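Side-chain contact in 6-aminohexanoate-dimer hydrolase (Bacillus anthracis, PDB 4GB7), which probably hydrolyses amide bonds of 6-aminohexanoate dimers or related compounds, as a member of the serine beta-lactamase-like family: residues 328-331 with 332-335. Residues are numbered along the deposited sequence; the frame is centred on the assembly and turned at random. Where two conformers were deposited one is given.
Sequences ILPS and SITE
P330 and I333 meet where the loop following strand 326-327 turns into helix 332-338, and the pair illustrates how a residue just ahead of a helix can serve its first turn with both backbone and side chain. On the packed side, I333 lays its CD1 methyl against one face of the P330 ring, 3.9 Å from P330 CD, and 4.1 Å from L329 CB. Its CG1 lies anti to the carbonyl carbon (chi1 -65°) and the chain then runs extended, which carries that methyl back toward the loop. Within the beta-lactamase-like fold, this small apolar cluster touches helices 143-155 and 307-318: L329 and P330 rest on S152, while L329 also touches F313 and I333 touches L317. S332 OG lies 3.6 Å from P330 CB and is hydrogen-bonded to E155, tying the start of helix 332-338 to helix 143-155. The backbone carries the start of the helix. I333 N reaches P330 O at 3.3 Å from above the carbonyl plane, whereas E335 N meets S331 O in plane, with a C=O...N angle of 157°. A water bridges the two ends of the turn, donating to P330 O at 2.8 Å and accepting from T334 N at 3.0 Å. Looser by contrast is the outer side, where E335 is exposed and brings just CB to 3.5 Å from S331 O.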
loop_
_atom_site.group_PDB
_atom_site.type_symbol
_atom_site.label_atom_id
_atom_site.label_comp_id
_atom_site.label_asym_id
_atom_site.label_seq_id
_atom_site.Cartn_x
_atom_site.Cartn_y
_atom_site.Cartn_z
ATOM N N ILE A 328 17.653 9.331 3.005
ATOM C CA ILE A 328 16.280 9.770 3.192
ATOM C C ILE A 328 15.540 8.889 4.186
ATOM O O ILE A 328 14.798 9.404 5.062
ATOM C CB ILE A 328 15.506 9.814 1.861
ATOM C CG1 ILE A 328 16.270 10.642 0.837
ATOM C CG2 ILE A 328 14.104 10.375 2.086
ATOM C CD1 ILE A 328 16.611 12.037 1.219
ATOM N N LEU A 329 15.720 7.580 4.033
ATOM C CA LEU A 329 15.124 6.603 4.899
ATOM C C LEU A 329 16.191 5.613 5.346
ATOM O O LEU A 329 17.181 5.431 4.697
ATOM C CB LEU A 329 14.010 5.869 4.131
ATOM C CG LEU A 329 12.720 6.668 3.882
ATOM C CD1 LEU A 329 11.788 5.832 3.029
ATOM C CD2 LEU A 329 12.058 7.122 5.163
ATOM N N PRO A 330 15.993 4.985 6.517
ATOM C CA PRO A 330 16.967 4.045 7.010
ATOM C C PRO A 330 17.293 2.931 6.004
ATOM O O PRO A 330 16.382 2.312 5.404
ATOM C CB PRO A 330 16.306 3.480 8.276
ATOM C CG PRO A 330 15.322 4.515 8.676
ATOM C CD PRO A 330 14.851 5.145 7.422
ATOM N N SER A 331 18.596 2.665 5.852
ATOM C CA SER A 331 19.032 1.560 5.015
ATOM C C SER A 331 18.556 0.214 5.610
ATOM O O SER A 331 18.457 -0.779 4.918
ATOM C CB SER A 331 20.552 1.581 4.844
ATOM O OG SER A 331 21.170 1.412 6.112
ATOM N N SER A 332 18.274 0.173 6.895
ATOM C CA SER A 332 17.779 -1.061 7.521
ATOM C C SER A 332 16.470 -1.598 6.920
ATOM O O SER A 332 16.214 -2.799 7.017
ATOM C CB SER A 332 17.576 -0.864 9.025
ATOM O OG SER A 332 16.475 -0.005 9.286
ATOM N N ILE A 333 15.638 -0.720 6.322
ATOM C CA ILE A 333 14.328 -1.135 5.856
ATOM C C ILE A 333 14.513 -2.239 4.865
ATOM O O ILE A 333 13.993 -3.342 5.022
ATOM C CB ILE A 333 13.467 0.007 5.236
ATOM C CG1 ILE A 333 13.133 1.050 6.294
ATOM C CG2 ILE A 333 12.141 -0.547 4.663
ATOM C CD1 ILE A 333 12.613 2.376 5.792
ATOM N N THR A 334 15.291 -1.961 3.843
ATOM C CA THR A 334 15.489 -2.959 2.799
ATOM C C THR A 334 16.438 -4.086 3.258
ATOM O O THR A 334 16.216 -5.254 2.906
ATOM C CB THR A 334 16.018 -2.294 1.512
ATOM O OG1 THR A 334 17.264 -1.655 1.794
ATOM C CG2 THR A 334 15.044 -1.257 1.049
ATOM N N GLU A 335 17.455 -3.758 4.070
ATOM C CA GLU A 335 18.405 -4.744 4.549
ATOM C C GLU A 335 17.649 -5.833 5.314
ATOM O O GLU A 335 17.845 -7.027 5.103
ATOM C CB GLU A 335 19.452 -4.114 5.502
ATOM C CG GLU A 335 20.557 -5.097 5.883
ATOM C CD GLU A 335 21.650 -4.526 6.781
ATOM O OE1 GLU A 335 21.375 -3.613 7.582
ATOM O OE2 GLU A 335 22.786 -5.037 6.701
HETATM O O HOH W 1 16.197 0.763 3.111
#